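PDB 1YDO: HMG-CoA Lyase from Bacillus subtilis subsp. subtilis, which belongs to the HMGL-like family and folds as a TIM barrel, a ring of parallel strands wrapped in helices, with two copies in the assembly. Local coordinates for residues 1-6 against 218-223; 7-12 against 257-262; 36-39 against 44-47; 194-199 against 225-230. All coordinates share one frame; numbering follows the deposited sequence.

Interaction 1: residues 1-6 against 218-223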
loop_
_atom_site.group_PDB
_atom_site.type_symbol
_atom_site.label_atom_id
_atom_site.label_comp_id
_atom_site.label_asym_id
_atom_site.label_seq_id
_atom_site.Cartn_x
_atom_site.Cartn_y
_atom_site.Cartn_z
HETATM N N MSE A 1 16.202 -13.299 -10.397
HETATM C CA MSE A 1 16.495 -11.903 -9.948
HETATM C C MSE A 1 15.608 -10.852 -10.613
HETATM O O MSE A 1 14.849 -10.161 -9.939
HETATM C CB MSE A 1 17.953 -11.549 -10.219
HETATM C CG MSE A 1 18.277 -10.118 -9.843
HETATM SE SE MSE A 1 18.204 -9.866 -7.928
HETATM C CE MSE A 1 16.366 -9.264 -7.702
ATOM N N PRO A 2 15.710 -10.702 -11.942
ATOM C CA PRO A 2 14.890 -9.715 -12.649
ATOM C C PRO A 2 13.397 -10.039 -12.611
ATOM O O PRO A 2 12.988 -11.190 -12.799
ATOM C CB PRO A 2 15.461 -9.754 -14.061
ATOM C CG PRO A 2 15.846 -11.193 -14.211
ATOM C CD PRO A 2 16.523 -11.486 -12.892
ATOM N N TYR A 3 12.581 -9.020 -12.373
ATOM C CA TYR A 3 11.135 -9.214 -12.314
ATOM C C TYR A 3 10.622 -9.868 -13.592
ATOM O O TYR A 3 11.118 -9.591 -14.686
ATOM C CB TYR A 3 10.422 -7.874 -12.100
ATOM C CG TYR A 3 10.764 -7.194 -10.794
ATOM C CD1 TYR A 3 11.575 -6.062 -10.766
ATOM C CD2 TYR A 3 10.299 -7.695 -9.582
ATOM C CE1 TYR A 3 11.916 -5.443 -9.560
ATOM C CE2 TYR A 3 10.634 -7.086 -8.369
ATOM C CZ TYR A 3 11.440 -5.964 -8.362
ATOM O OH TYR A 3 11.767 -5.357 -7.167
ATOM N N PRO A 4 9.622 -10.746 -13.466
ATOM C CA PRO A 4 9.032 -11.446 -14.607
ATOM C C PRO A 4 8.493 -10.493 -15.661
ATOM O O PRO A 4 8.204 -9.339 -15.362
ATOM C CB PRO A 4 7.942 -12.285 -13.960
ATOM C CG PRO A 4 7.573 -11.479 -12.764
ATOM C CD PRO A 4 8.912 -11.090 -12.229
ATOM N N LYS A 5 8.355 -10.979 -16.889
ATOM C CA LYS A 5 7.857 -10.150 -17.983
ATOM C C LYS A 5 6.339 -10.051 -18.006
ATOM O O LYS A 5 5.784 -9.015 -18.371
ATOM C CB LYS A 5 8.344 -10.701 -19.329
ATOM C CG LYS A 5 9.832 -10.505 -19.600
ATOM C CD LYS A 5 10.180 -9.034 -19.798
ATOM C CE LYS A 5 11.669 -8.820 -20.044
ATOM N NZ LYS A 5 11.947 -7.378 -20.285
ATOM N N LYS A 6 5.674 -11.130 -17.616
ATOM C CA LYS A 6 4.223 -11.152 -17.620
ATOM C C LYS A 6 3.695 -11.817 -16.352
ATOM O O LYS A 6 4.260 -12.796 -15.858
ATOM C CB LYS A 6 3.727 -11.886 -18.875
ATOM C CG LYS A 6 2.366 -11.433 -19.383
ATOM C CD LYS A 6 1.242 -11.963 -18.508
ATOM C CE LYS A 6 -0.130 -11.533 -19.020
ATOM N NZ LYS A 6 -1.254 -12.218 -18.306
ATOM N N ASN A 218 3.985 -6.957 -0.100
ATOM C CA ASN A 218 4.178 -8.387 -0.103
ATOM C C ASN A 218 4.227 -8.878 -1.535
ATOM O O ASN A 218 4.932 -9.823 -1.859
ATOM C CB ASN A 218 3.043 -9.087 0.649
ATOM C CG ASN A 218 2.994 -8.698 2.112
ATOM O OD1 ASN A 218 4.031 -8.575 2.762
ATOM N ND2 ASN A 218 1.792 -8.513 2.639
HETATM N N MSE A 219 3.487 -8.228 -2.412
HETATM C CA MSE A 219 3.474 -8.658 -3.795
HETATM C C MSE A 219 4.839 -8.522 -4.445
HETATM O O MSE A 219 5.245 -9.378 -5.227
HETATM C CB MSE A 219 2.479 -7.841 -4.561
HETATM C CG MSE A 219 1.999 -8.534 -5.766
HETATM SE SE MSE A 219 0.365 -7.681 -6.201
HETATM C CE MSE A 219 -0.710 -8.196 -4.650
ATOM N N VAL A 220 5.539 -7.438 -4.130
ATOM C CA VAL A 220 6.849 -7.229 -4.701
ATOM C C VAL A 220 7.765 -8.370 -4.301
ATOM O O VAL A 220 8.448 -8.947 -5.145
ATOM C CB VAL A 220 7.457 -5.899 -4.241
ATOM C CG1 VAL A 220 8.921 -5.828 -4.657
ATOM C CG2 VAL A 220 6.683 -4.743 -4.852
ATOM N N THR A 221 7.774 -8.698 -3.013
ATOM C CA THR A 221 8.601 -9.798 -2.520
ATOM C C THR A 221 8.262 -11.078 -3.292
ATOM O O THR A 221 9.152 -11.804 -3.719
ATOM C CB THR A 221 8.361 -10.034 -1.024
ATOM O OG1 THR A 221 8.684 -8.843 -0.305
ATOM C CG2 THR A 221 9.230 -11.173 -0.514
ATOM N N ALA A 222 6.971 -11.342 -3.462
ATOM C CA ALA A 222 6.539 -12.510 -4.199
ATOM C C ALA A 222 7.016 -12.421 -5.655
ATOM O O ALA A 222 7.554 -13.383 -6.201
ATOM C CB ALA A 222 5.026 -12.640 -4.146
ATOM N N LEU A 223 6.827 -11.272 -6.291
ATOM C CA LEU A 223 7.269 -11.122 -7.665
ATOM C C LEU A 223 8.737 -11.487 -7.789
ATOM O O LEU A 223 9.180 -11.988 -8.825
ATOM C CB LEU A 223 7.067 -9.691 -8.146
ATOM C CG LEU A 223 5.692 -9.389 -8.709
ATOM C CD1 LEU A 223 5.567 -7.900 -8.873
ATOM C CD2 LEU A 223 5.486 -10.104 -10.029
#
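Tyr3 and Pro4, in the loop that leads to strand 8-11, lie against Val220 and Leu223 on the outer helix 215-225. From Tyr3 CB the bond to CG stands anti to the carbonyl carbon (chi1 -63°), which carries the ring over to the helix although CB does not itself aim there. CD2 comes first, with Leu223 CB 4.1 Å away at the edge of the ring, near its plane. Next along that side, CE2 lies 4.3 Å from Val220 CG1, and at the tip OH approaches the same methyl to 3.8 Å. The ring thus spans almost one turn of helix from 223 back to 220. Pro4 adds a second contact, its CG 3.7 Å from Leu223 CD2 at about a right angle, while its CD lies near Leu223 O. This is van der Waals contact throughout, with the tyrosine hydroxyl oxygen resting on a valine methyl. Beyond it, Tyr3 packs on Glu189 of the second subunit, and Val220 on Pro185 of that subunit. The arrangement is that of an N-terminal extension laid across an outer helix of a TIM barrel, here at the subunit interface.

Interaction 2: residues 7-12 against 257-262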
loop_
_atom_site.group_PDB
_atom_site.type_symbol
_atom_site.label_atom_id
_atom_site.label_comp_id
_atom_site.label_asym_id
_atom_site.label_seq_id
_atom_site.Cartn_x
_atom_site.Cartn_y
_atom_site.Cartn_z
ATOM N N VAL A 7 2.613 -11.258 -15.818
ATOM C CA VAL A 7 2.000 -11.783 -14.615
ATOM C C VAL A 7 0.502 -11.786 -14.728
ATOM O O VAL A 7 -0.096 -10.751 -14.984
ATOM C CB VAL A 7 2.391 -10.959 -13.404
ATOM C CG1 VAL A 7 1.442 -11.246 -12.259
ATOM C CG2 VAL A 7 3.813 -11.303 -12.997
ATOM N N THR A 8 -0.097 -12.954 -14.525
ATOM C CA THR A 8 -1.541 -13.094 -14.606
ATOM C C THR A 8 -2.244 -12.786 -13.288
ATOM O O THR A 8 -1.974 -13.408 -12.264
ATOM C CB THR A 8 -1.924 -14.506 -15.061
ATOM O OG1 THR A 8 -0.871 -15.411 -14.721
ATOM C CG2 THR A 8 -2.139 -14.534 -16.568
ATOM N N ILE A 9 -3.152 -11.811 -13.333
ATOM C CA ILE A 9 -3.917 -11.411 -12.163
ATOM C C ILE A 9 -5.357 -11.898 -12.290
ATOM O O ILE A 9 -5.984 -11.748 -13.338
ATOM C CB ILE A 9 -3.970 -9.887 -11.989
ATOM C CG1 ILE A 9 -4.841 -9.287 -13.059
ATOM C CG2 ILE A 9 -2.580 -9.275 -12.058
ATOM C CD1 ILE A 9 -5.394 -7.977 -12.651
ATOM N N LYS A 10 -5.891 -12.455 -11.206
ATOM C CA LYS A 10 -7.255 -12.969 -11.197
ATOM C C LYS A 10 -8.226 -12.107 -10.386
ATOM O O LYS A 10 -7.981 -11.807 -9.226
ATOM C CB LYS A 10 -7.233 -14.404 -10.669
ATOM C CG LYS A 10 -6.276 -15.287 -11.464
ATOM C CD LYS A 10 -6.514 -16.766 -11.223
ATOM C CE LYS A 10 -5.691 -17.607 -12.181
ATOM N NZ LYS A 10 -5.932 -19.056 -11.955
ATOM N N GLU A 11 -9.326 -11.712 -11.014
ATOM C CA GLU A 11 -10.339 -10.898 -10.359
ATOM C C GLU A 11 -11.277 -11.760 -9.517
ATOM O O GLU A 11 -11.796 -12.760 -10.008
ATOM C CB GLU A 11 -11.165 -10.153 -11.409
ATOM C CG GLU A 11 -12.304 -9.350 -10.819
ATOM C CD GLU A 11 -11.818 -8.228 -9.912
ATOM O OE1 GLU A 11 -12.515 -7.927 -8.920
ATOM O OE2 GLU A 11 -10.749 -7.638 -10.194
ATOM N N VAL A 12 -11.489 -11.387 -8.255
ATOM C CA VAL A 12 -12.402 -12.137 -7.382
ATOM C C VAL A 12 -13.391 -11.195 -6.707
ATOM O O VAL A 12 -14.021 -11.555 -5.711
ATOM C CB VAL A 12 -11.662 -12.931 -6.269
ATOM C CG1 VAL A 12 -10.794 -13.996 -6.888
ATOM C CG2 VAL A 12 -10.832 -11.994 -5.402
ATOM N N TYR A 257 -1.818 -1.336 -11.907
ATOM C CA TYR A 257 -1.041 -0.136 -12.132
ATOM C C TYR A 257 0.422 -0.323 -11.802
ATOM O O TYR A 257 1.291 -0.162 -12.655
ATOM C CB TYR A 257 -1.591 1.029 -11.312
ATOM C CG TYR A 257 -0.677 2.247 -11.279
ATOM C CD1 TYR A 257 0.302 2.389 -10.294
ATOM C CD2 TYR A 257 -0.773 3.233 -12.252
ATOM C CE1 TYR A 257 1.172 3.492 -10.284
ATOM C CE2 TYR A 257 0.085 4.340 -12.253
ATOM C CZ TYR A 257 1.057 4.463 -11.268
ATOM O OH TYR A 257 1.911 5.544 -11.269
HETATM N N MSE A 258 0.695 -0.659 -10.554
HETATM C CA MSE A 258 2.068 -0.823 -10.151
HETATM C C MSE A 258 2.836 -1.770 -11.056
HETATM O O MSE A 258 3.994 -1.521 -11.395
HETATM C CB MSE A 258 2.147 -1.315 -8.722
HETATM C CG MSE A 258 3.566 -1.416 -8.253
HETATM SE SE MSE A 258 3.633 -2.342 -6.603
HETATM C CE MSE A 258 3.008 -4.069 -7.212
ATOM N N LEU A 259 2.192 -2.858 -11.443
ATOM C CA LEU A 259 2.838 -3.825 -12.307
ATOM C C LEU A 259 3.183 -3.193 -13.641
ATOM O O LEU A 259 4.238 -3.460 -14.197
ATOM C CB LEU A 259 1.935 -5.042 -12.510
ATOM C CG LEU A 259 1.800 -5.961 -11.291
ATOM C CD1 LEU A 259 0.662 -6.940 -11.511
ATOM C CD2 LEU A 259 3.113 -6.687 -11.057
ATOM N N GLU A 260 2.305 -2.340 -14.148
ATOM C CA GLU A 260 2.551 -1.692 -15.425
ATOM C C GLU A 260 3.753 -0.784 -15.372
ATOM O O GLU A 260 4.613 -0.824 -16.245
ATOM C CB GLU A 260 1.329 -0.892 -15.873
ATOM C CG GLU A 260 0.206 -1.747 -16.428
ATOM C CD GLU A 260 0.649 -2.591 -17.614
ATOM O OE1 GLU A 260 1.156 -2.004 -18.595
ATOM O OE2 GLU A 260 0.490 -3.832 -17.560
ATOM N N GLN A 261 3.815 0.046 -14.346
ATOM C CA GLN A 261 4.939 0.953 -14.205
ATOM C C GLN A 261 6.243 0.171 -14.123
ATOM O O GLN A 261 7.294 0.672 -14.495
ATOM C CB GLN A 261 4.770 1.788 -12.945
ATOM C CG GLN A 261 3.449 2.498 -12.878
ATOM C CD GLN A 261 3.209 3.341 -14.100
ATOM O OE1 GLN A 261 3.969 4.270 -14.385
ATOM N NE2 GLN A 261 2.148 3.022 -14.843
HETATM N N MSE A 262 6.169 -1.059 -13.633
HETATM C CA MSE A 262 7.355 -1.877 -13.506
HETATM C C MSE A 262 7.679 -2.587 -14.805
HETATM O O MSE A 262 8.585 -3.418 -14.849
HETATM C CB MSE A 262 7.183 -2.913 -12.395
HETATM C CG MSE A 262 7.181 -2.353 -10.982
HETATM SE SE MSE A 262 6.879 -3.739 -9.625
HETATM C CE MSE A 262 8.603 -4.609 -9.744
#
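Leu259, on helix 252-261, meets Val7, just before strand 8-11, and Ile9 within it, and so illustrates how a TIM barrel fills the layer between its parallel strands and the surrounding helices. The helical segment shows a division of labour as it is followed in order. Tyr257 takes no part in the strand contact; Gln261 CG of the next turn lies 3.5 Å above one face of its ring, offset toward the rim. Met258, a selenomethionine, touches Leu216 of the neighbouring helix 215-225. Leu259 then points inward, to the barrel wall. Glu260 turns to a polar role, forming a salt bridge with Lys265 just beyond the helix end. Gln261 is the last helical residue, and Met262 leaves helical geometry. Within this segment Leu259 alone reaches residues 7-12, while Tyr257, Met258, Gln261 and Met262 pack on the second subunit.

On the strand side, Val7 and Ile9, two residues apart, both direct CB toward the helix and present neighbouring methyls to the same leucine branch. That branch is Leu259 CD1; a chi1 of -72° sets CG beside the backbone N and carries CD1 to the strand. The Ile9 and Leu259 side chains run antiparallel alongside one another. Val7 CG1 stands 4.4 Å from Leu259 CD1, and the closer approach is that of Ile9 CG2, the branch methyl, at 4.0 Å from Leu259 CD1.

Interaction 3: residues 36-39 against 44-47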
loop_
_atom_site.group_PDB
_atom_site.type_symbol
_atom_site.label_atom_id
_atom_site.label_comp_id
_atom_site.label_asym_id
_atom_site.label_seq_id
_atom_site.Cartn_x
_atom_site.Cartn_y
_atom_site.Cartn_z
ATOM N N GLN A 36 -18.758 -5.541 -17.747
ATOM C CA GLN A 36 -17.695 -4.569 -17.909
ATOM C C GLN A 36 -16.367 -5.294 -17.681
ATOM O O GLN A 36 -15.462 -5.269 -18.516
ATOM C CB GLN A 36 -17.860 -3.452 -16.883
ATOM C CG GLN A 36 -19.234 -2.808 -16.902
ATOM C CD GLN A 36 -19.381 -1.724 -15.847
ATOM O OE1 GLN A 36 -18.448 -0.953 -15.596
ATOM N NE2 GLN A 36 -20.561 -1.644 -15.238
ATOM N N LEU A 37 -16.264 -5.959 -16.540
ATOM C CA LEU A 37 -15.059 -6.689 -16.210
ATOM C C LEU A 37 -14.609 -7.619 -17.332
ATOM O O LEU A 37 -13.454 -7.575 -17.739
ATOM C CB LEU A 37 -15.277 -7.473 -14.926
ATOM C CG LEU A 37 -14.834 -6.804 -13.631
ATOM C CD1 LEU A 37 -15.068 -5.307 -13.649
ATOM C CD2 LEU A 37 -15.584 -7.459 -12.512
ATOM N N SER A 38 -15.523 -8.452 -17.834
ATOM C CA SER A 38 -15.220 -9.393 -18.918
ATOM C C SER A 38 -14.470 -8.717 -20.054
ATOM O O SER A 38 -13.495 -9.256 -20.567
ATOM C CB SER A 38 -16.504 -10.001 -19.481
ATOM O OG SER A 38 -17.223 -10.717 -18.490
ATOM N N ARG A 39 -14.926 -7.543 -20.464
ATOM C CA ARG A 39 -14.244 -6.852 -21.543
ATOM C C ARG A 39 -13.338 -5.765 -20.996
ATOM O O ARG A 39 -13.368 -4.618 -21.436
ATOM C CB ARG A 39 -15.260 -6.268 -22.536
ATOM C CG ARG A 39 -16.227 -5.251 -21.975
ATOM C CD ARG A 39 -17.230 -4.842 -23.061
ATOM N NE ARG A 39 -18.137 -5.939 -23.421
ATOM C CZ ARG A 39 -19.246 -6.258 -22.755
ATOM N NH1 ARG A 39 -19.990 -7.277 -23.166
ATOM N NH2 ARG A 39 -19.626 -5.550 -21.693
ATOM N N TYR A 44 -9.590 -13.897 -16.154
ATOM C CA TYR A 44 -10.109 -14.794 -15.133
ATOM C C TYR A 44 -10.997 -14.010 -14.182
ATOM O O TYR A 44 -10.604 -12.958 -13.699
ATOM C CB TYR A 44 -8.947 -15.418 -14.382
ATOM C CG TYR A 44 -9.352 -16.433 -13.357
ATOM C CD1 TYR A 44 -9.847 -16.040 -12.117
ATOM C CD2 TYR A 44 -9.177 -17.794 -13.601
ATOM C CE1 TYR A 44 -10.149 -16.977 -11.136
ATOM C CE2 TYR A 44 -9.473 -18.740 -12.628
ATOM C CZ TYR A 44 -9.954 -18.323 -11.391
ATOM O OH TYR A 44 -10.199 -19.246 -10.396
ATOM N N ILE A 45 -12.194 -14.526 -13.913
ATOM C CA ILE A 45 -13.131 -13.836 -13.040
ATOM C C ILE A 45 -14.024 -14.780 -12.250
ATOM O O ILE A 45 -14.787 -15.527 -12.847
ATOM C CB ILE A 45 -14.075 -12.966 -13.852
ATOM C CG1 ILE A 45 -13.302 -12.022 -14.757
ATOM C CG2 ILE A 45 -14.981 -12.210 -12.920
ATOM C CD1 ILE A 45 -14.210 -11.102 -15.543
ATOM N N GLU A 46 -13.949 -14.755 -10.921
ATOM C CA GLU A 46 -14.847 -15.603 -10.150
ATOM C C GLU A 46 -16.199 -14.904 -10.110
ATOM O O GLU A 46 -16.442 -14.083 -9.233
ATOM C CB GLU A 46 -14.362 -15.774 -8.731
ATOM C CG GLU A 46 -13.138 -16.600 -8.617
ATOM C CD GLU A 46 -12.925 -17.104 -7.198
ATOM O OE1 GLU A 46 -11.853 -17.697 -6.923
ATOM O OE2 GLU A 46 -13.830 -16.913 -6.353
ATOM N N ILE A 47 -17.080 -15.226 -11.048
ATOM C CA ILE A 47 -18.382 -14.583 -11.104
ATOM C C ILE A 47 -19.227 -14.711 -9.844
ATOM O O ILE A 47 -19.976 -13.797 -9.513
ATOM C CB ILE A 47 -19.197 -15.116 -12.274
ATOM C CG1 ILE A 47 -19.394 -16.623 -12.116
ATOM C CG2 ILE A 47 -18.489 -14.814 -13.582
ATOM C CD1 ILE A 47 -20.312 -17.222 -13.154
#
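Ile45 reaches from strand 44-49 into the last turn of helix 27-38, where its CD1 settles between Leu37 and Ser38. In the first shell everything depends on that terminal methyl. It lies 3.8 Å from Leu37 CB and 3.7 Å from Ser38 N, and the serine OG is a little farther at 4.2 Å from Ile45 CD1. The methyl therefore touches the base of one side chain and the backbone of the next residue, and not the branched end of the leucine. Its reach follows from an extended chain, since CD1 continues straight on beyond CG1 (chi2 -178°). The backbones come nearest at Ser38 and Ile45, whose CA atoms are 7.7 Å apart, and the isoleucine fills most of that gap: more of its surface is buried by the contact than of Leu37 or Ser38.

The next shell holds these residues in place. Ser38 OG is hydrogen-bonded to Ile34 O one turn back and to Tyr77 OH on strand 76-80, so the serine joins the helix to the neighbouring strand. Ile45 has its backbone bonded to Thr76 and Ala78 of the same strand, which fixes the base from which the side chain projects, and Leu37 also packs on Ala276 of helix 270-284.

The helix, the short connection and the strand together form one helix-to-strand return of a TIM barrel, in which an apolar residue of the strand packs outward on the helix that precedes it.

Interaction 4: residues 194-199 against 225-230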
loop_
_atom_site.group_PDB
_atom_site.type_symbol
_atom_site.label_atom_id
_atom_site.label_comp_id
_atom_site.label_asym_id
_atom_site.label_seq_id
_atom_site.Cartn_x
_atom_site.Cartn_y
_atom_site.Cartn_z
ATOM N N ALA A 194 10.129 -21.854 1.467
ATOM C CA ALA A 194 9.881 -23.234 1.864
ATOM C C ALA A 194 8.918 -23.930 0.916
ATOM O O ALA A 194 9.036 -25.134 0.671
ATOM C CB ALA A 194 9.334 -23.279 3.286
ATOM N N LEU A 195 7.958 -23.179 0.386
ATOM C CA LEU A 195 6.988 -23.747 -0.545
ATOM C C LEU A 195 7.584 -23.925 -1.939
ATOM O O LEU A 195 7.597 -25.032 -2.476
ATOM C CB LEU A 195 5.733 -22.866 -0.627
ATOM C CG LEU A 195 4.725 -22.983 0.524
ATOM C CD1 LEU A 195 3.747 -21.833 0.447
ATOM C CD2 LEU A 195 3.986 -24.316 0.464
ATOM N N LEU A 196 8.092 -22.842 -2.517
ATOM C CA LEU A 196 8.664 -22.914 -3.857
ATOM C C LEU A 196 9.712 -24.005 -4.012
ATOM O O LEU A 196 10.036 -24.416 -5.130
ATOM C CB LEU A 196 9.267 -21.569 -4.266
ATOM C CG LEU A 196 8.244 -20.483 -4.587
ATOM C CD1 LEU A 196 8.964 -19.186 -4.903
ATOM C CD2 LEU A 196 7.371 -20.926 -5.752
ATOM N N ALA A 197 10.237 -24.477 -2.890
ATOM C CA ALA A 197 11.241 -25.518 -2.921
ATOM C C ALA A 197 10.607 -26.908 -2.928
ATOM O O ALA A 197 11.250 -27.888 -2.556
ATOM C CB ALA A 197 12.177 -25.367 -1.732
ATOM N N ARG A 198 9.357 -27.006 -3.367
ATOM C CA ARG A 198 8.688 -28.304 -3.385
ATOM C C ARG A 198 7.597 -28.383 -4.439
ATOM O O ARG A 198 7.270 -29.459 -4.933
ATOM C CB ARG A 198 8.078 -28.594 -2.012
ATOM C CG ARG A 198 7.940 -30.075 -1.698
ATOM C CD ARG A 198 7.821 -30.297 -0.201
ATOM N NE ARG A 198 8.673 -29.358 0.534
ATOM C CZ ARG A 198 8.923 -29.436 1.836
ATOM N NH1 ARG A 198 8.393 -30.419 2.558
ATOM N NH2 ARG A 198 9.687 -28.519 2.418
ATOM N N PHE A 199 7.035 -27.237 -4.783
ATOM C CA PHE A 199 5.976 -27.189 -5.765
ATOM C C PHE A 199 6.386 -26.179 -6.806
ATOM O O PHE A 199 7.108 -25.240 -6.509
ATOM C CB PHE A 199 4.688 -26.735 -5.095
ATOM C CG PHE A 199 4.432 -27.399 -3.772
ATOM C CD1 PHE A 199 3.809 -28.642 -3.706
ATOM C CD2 PHE A 199 4.830 -26.786 -2.590
ATOM C CE1 PHE A 199 3.587 -29.267 -2.478
ATOM C CE2 PHE A 199 4.614 -27.399 -1.359
ATOM C CZ PHE A 199 3.988 -28.644 -1.304
HETATM N N MSE A 225 10.285 -13.707 -5.824
HETATM C CA MSE A 225 10.463 -15.125 -5.584
HETATM C C MSE A 225 10.095 -15.955 -6.800
HETATM O O MSE A 225 10.551 -17.087 -6.924
HETATM C CB MSE A 225 9.617 -15.582 -4.397
HETATM C CG MSE A 225 9.990 -14.941 -3.061
HETATM SE SE MSE A 225 11.833 -15.324 -2.533
HETATM C CE MSE A 225 11.737 -17.259 -2.774
ATOM N N GLY A 226 9.247 -15.408 -7.674
ATOM C CA GLY A 226 8.836 -16.132 -8.871
ATOM C C GLY A 226 7.338 -16.273 -9.122
ATOM O O GLY A 226 6.917 -16.573 -10.240
ATOM N N ILE A 227 6.525 -16.078 -8.092
ATOM C CA ILE A 227 5.076 -16.182 -8.255
ATOM C C ILE A 227 4.661 -15.210 -9.359
ATOM O O ILE A 227 5.192 -14.106 -9.440
ATOM C CB ILE A 227 4.328 -15.810 -6.939
ATOM C CG1 ILE A 227 4.369 -16.967 -5.945
ATOM C CG2 ILE A 227 2.893 -15.484 -7.233
ATOM C CD1 ILE A 227 5.696 -17.206 -5.349
ATOM N N THR A 228 3.719 -15.608 -10.203
ATOM C CA THR A 228 3.284 -14.738 -11.285
ATOM C C THR A 228 1.764 -14.690 -11.369
ATOM O O THR A 228 1.192 -14.199 -12.345
ATOM C CB THR A 228 3.858 -15.221 -12.647
ATOM O OG1 THR A 228 3.412 -16.565 -12.919
ATOM C CG2 THR A 228 5.396 -15.203 -12.623
ATOM N N VAL A 229 1.116 -15.197 -10.333
ATOM C CA VAL A 229 -0.331 -15.211 -10.272
ATOM C C VAL A 229 -0.809 -14.480 -9.027
ATOM O O VAL A 229 -0.468 -14.844 -7.899
ATOM C CB VAL A 229 -0.857 -16.658 -10.229
ATOM C CG1 VAL A 229 -2.370 -16.677 -10.331
ATOM C CG2 VAL A 229 -0.232 -17.455 -11.342
ATOM N N PHE A 230 -1.608 -13.445 -9.222
ATOM C CA PHE A 230 -2.095 -12.705 -8.075
ATOM C C PHE A 230 -3.570 -12.425 -8.161
ATOM O O PHE A 230 -4.089 -12.062 -9.211
ATOM C CB PHE A 230 -1.311 -11.414 -7.944
ATOM C CG PHE A 230 0.131 -11.633 -7.593
ATOM C CD1 PHE A 230 0.520 -11.819 -6.269
ATOM C CD2 PHE A 230 1.097 -11.674 -8.588
ATOM C CE1 PHE A 230 1.863 -12.040 -5.935
ATOM C CE2 PHE A 230 2.438 -11.894 -8.273
ATOM C CZ PHE A 230 2.823 -12.075 -6.939
#
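Leu196, near the C-terminal end of helix 185-196, packs against Met225 and Ile227, which flank the turn from helix 215-225 into strand 229-232. The contact joins successive helices of a TIM barrel at the end where each chain heads back into the sheet, and in it one leucine meets both residues flanking the turn. More of Leu196 is buried here than of any other residue, and its CD1 does most of the work.

Met225, a selenomethionine, approaches that methyl twice. Its CB lies 3.7 Å from Leu196 CD1, and its CE is 4.0 Å from the same atom. The second approach is possible because the chain bends at both chi2 (-60°) and chi3 (-51°), folding the terminal methyl back instead of extending away. The carbonyl O of Met225 also lies near Leu196 CD1. Along its length Met225 leans on Glu189, Leu192 and Glu193 as well, and so packs on earlier residues of helix 185-196.

Gly226 follows as the first residue outside the helix, with a positive phi of 127°, and bends the chain between the two apolar partners. Beyond it Ile227 does not aim its CB at the leucine, but the end of its side chain swings closer and also touches Leu192. The two side chains cross at a slant, and both leucine branches take part: Ile227 CD1 lies 3.8 Å from Leu196 CD1 and 4.1 Å from Leu196 CD2.

Three of the four contacts form a connected patch, and the fourth joins it through the sheet. Interactions 1 and 2, with centres about 11 Å apart, share an apolar seam in which Leu223 CD1 lies 3.5 Å from Leu259 CD2; both also reach the second subunit. Interaction 4 meets interaction 1 where Phe230 packs on Met219 and Ala222. Strand 8-11 then ties the set together: Lys10 N is 2.7 Å from Phe230 O of interaction 4, and Glu11 O is 3.1 Å from Glu46 N of interaction 3, both probable hydrogen bonds. The latter, with Glu11 N 3.2 Å from Tyr44 O, joins strands 8-11 and 44-49 and so helps to close the barrel. Interactions 3 and 4 do not touch.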